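PDB 4MN7: putative uncharacterized protein Ta0848 from Thermoplasma acidophilum, which probably reduces free methionine-R-sulfoxide to methionine, as a type II member of the GAF-domain sulfoxide reductases. Local coordinates for residues E91-V96 against I103-I108. The protein carries 1 engineered substitution. Numbering follows the deposited sequence.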
loop_
_atom_site.group_PDB
_atom_site.type_symbol
_atom_site.label_atom_id
_atom_site.label_comp_id
_atom_site.label_asym_id
_atom_site.label_seq_id
_atom_site.Cartn_x
_atom_site.Cartn_y
_atom_site.Cartn_z
ATOM N N GLU A 91 -17.869 -9.895 12.891
ATOM C CA GLU A 91 -16.554 -9.320 12.914
ATOM C C GLU A 91 -15.503 -10.350 12.443
ATOM O O GLU A 91 -15.570 -11.538 12.783
ATOM C CB GLU A 91 -16.203 -8.845 14.319
ATOM C CG GLU A 91 -14.810 -8.183 14.391
ATOM C CD GLU A 91 -14.471 -7.603 15.735
ATOM O OE1 GLU A 91 -15.290 -7.825 16.649
ATOM O OE2 GLU A 91 -13.424 -6.922 15.874
ATOM N N ILE A 92 -14.543 -9.861 11.648
ATOM C CA ILE A 92 -13.493 -10.703 11.093
ATOM C C ILE A 92 -12.191 -9.988 11.334
ATOM O O ILE A 92 -12.113 -8.764 11.256
ATOM C CB ILE A 92 -13.718 -11.017 9.618
ATOM C CG1 ILE A 92 -12.730 -12.081 9.151
ATOM C CG2 ILE A 92 -13.637 -9.757 8.813
ATOM C CD1 ILE A 92 -12.920 -12.552 7.740
ATOM N N VAL A 93 -11.212 -10.758 11.749
ATOM C CA VAL A 93 -9.896 -10.240 12.010
ATOM C C VAL A 93 -8.937 -11.109 11.222
ATOM O O VAL A 93 -8.901 -12.302 11.406
ATOM C CB VAL A 93 -9.536 -10.264 13.470
ATOM C CG1 VAL A 93 -8.230 -9.503 13.708
ATOM C CG2 VAL A 93 -10.609 -9.622 14.319
ATOM N N VAL A 94 -8.149 -10.474 10.369
ATOM C CA VAL A 94 -7.300 -11.187 9.429
ATOM C C VAL A 94 -5.891 -10.773 9.733
ATOM O O VAL A 94 -5.608 -9.590 9.722
ATOM C CB VAL A 94 -7.627 -10.683 8.046
ATOM C CG1 VAL A 94 -6.670 -11.269 7.047
ATOM C CG2 VAL A 94 -9.078 -11.005 7.706
ATOM N N PRO A 95 -5.006 -11.711 10.084
ATOM C CA PRO A 95 -3.603 -11.377 10.413
ATOM C C PRO A 95 -2.830 -10.825 9.248
ATOM O O PRO A 95 -3.038 -11.265 8.118
ATOM C CB PRO A 95 -3.003 -12.712 10.821
ATOM C CG PRO A 95 -3.902 -13.711 10.220
ATOM C CD PRO A 95 -5.242 -13.142 10.176
ATOM N N VAL A 96 -1.959 -9.858 9.522
ATOM C CA VAL A 96 -1.006 -9.323 8.518
ATOM C C VAL A 96 0.332 -9.941 8.812
ATOM O O VAL A 96 0.822 -9.785 9.887
ATOM C CB VAL A 96 -0.902 -7.793 8.544
ATOM C CG1 VAL A 96 0.230 -7.274 7.587
ATOM C CG2 VAL A 96 -2.267 -7.215 8.182
ATOM N N ILE A 103 2.359 -9.450 12.228
ATOM C CA ILE A 103 2.859 -8.145 12.704
ATOM C C ILE A 103 1.740 -7.152 12.960
ATOM O O ILE A 103 1.983 -5.999 13.355
ATOM C CB ILE A 103 3.905 -7.557 11.744
ATOM C CG1 ILE A 103 3.295 -7.438 10.333
ATOM C CG2 ILE A 103 5.119 -8.496 11.738
ATOM C CD1 ILE A 103 3.804 -6.284 9.512
ATOM N N GLY A 104 0.536 -7.597 12.715
ATOM C CA GLY A 104 -0.628 -6.783 12.822
ATOM C C GLY A 104 -1.818 -7.458 12.213
ATOM O O GLY A 104 -1.843 -8.671 12.040
ATOM N N GLU A 105 -2.876 -6.688 11.981
ATOM C CA GLU A 105 -4.128 -7.299 11.478
ATOM C C GLU A 105 -5.056 -6.317 10.843
ATOM O O GLU A 105 -4.963 -5.097 11.099
ATOM C CB GLU A 105 -4.833 -7.991 12.662
ATOM C CG GLU A 105 -5.243 -7.004 13.735
ATOM C CD GLU A 105 -5.725 -7.709 15.015
ATOM O OE1 GLU A 105 -5.357 -8.861 15.271
ATOM O OE2 GLU A 105 -6.560 -7.136 15.683
ATOM N N ILE A 106 -6.022 -6.821 10.104
ATOM C CA ILE A 106 -7.136 -6.002 9.609
ATOM C C ILE A 106 -8.316 -6.496 10.401
ATOM O O ILE A 106 -8.577 -7.671 10.396
ATOM C CB ILE A 106 -7.379 -6.246 8.102
ATOM C CG1 ILE A 106 -6.103 -5.971 7.338
ATOM C CG2 ILE A 106 -8.482 -5.357 7.546
ATOM C CD1 ILE A 106 -6.224 -6.136 5.870
ATOM N N ASP A 107 -9.032 -5.569 11.051
ATOM C CA ASP A 107 -10.221 -5.828 11.836
ATOM C C ASP A 107 -11.388 -5.163 11.190
ATOM O O ASP A 107 -11.387 -3.935 10.990
ATOM C CB ASP A 107 -10.009 -5.235 13.243
ATOM C CG ASP A 107 -11.163 -5.498 14.212
ATOM O OD1 ASP A 107 -11.913 -6.493 14.021
ATOM O OD2 ASP A 107 -11.308 -4.706 15.196
ATOM N N ILE A 108 -12.402 -5.953 10.863
ATOM C CA ILE A 108 -13.610 -5.401 10.230
ATOM C C ILE A 108 -14.885 -5.843 10.958
ATOM O O ILE A 108 -15.111 -7.028 11.192
ATOM C CB ILE A 108 -13.689 -5.885 8.761
ATOM C CG1 ILE A 108 -12.436 -5.508 8.013
ATOM C CG2 ILE A 108 -14.872 -5.274 8.063
ATOM C CD1 ILE A 108 -12.366 -6.004 6.557
#
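Ile92 and Ile108 exchange a pair of backbone hydrogen bonds, as do Val94 and Ile106, which defines 91-96 and 103-108 as the antiparallel arms of a beta hairpin within the six-stranded GAF-domain sheet. The direct evidence is Ile106 N to Val94 O at 2.8 Å, with an N-H...O angle of 166°. At the turn end a classic beta bulge breaks the alternation, since both Ile103 and Gly104 face Val96. Its two bonds are straight at the hydrogen but differ at the acceptor: Ile103 N lies nearly along the Val96 C=O direction, Val96 N above the Gly104 carbonyl plane.

The face carrying Val93, Glu105 and Asp107 packs on helix 59-66 and is acidic. Glu105 and Asp107 touch Cys60 there and, as in other free methionine-R-sulfoxide reductases, such acids probably line the substrate pocket. Glu91 leans into this face. Glu91 CB passes 3.8 Å from Ile108 O. Glu91 CG, swung anti to the backbone N (chi1 -178°), and then CD lie against Asp107 OD1, CD at 3.3 Å. The tip divides: OE1 is hydrogen-bonded to the Tyr81 hydroxyl, while Glu91 OE2 sits a very short, doubtful 2.4 Å from Asp107 OD1, the carboxylate planes 25° apart. With an alanine here, the Tyr81 hydroxyl would probably lose its carboxylate partner and a gap would open beside Asp107.

On the opposite face, Ile92, Val94, Ile106 and Ile108 form an apolar surface, to which Leu124 of helix 118-136 adds. Between the two carboxylates Glu105 and Asp107, Val93 spreads its methyls: CG2 touches Asp107 OD1, and CG1 rests 3.3 Å from Glu105 OE1.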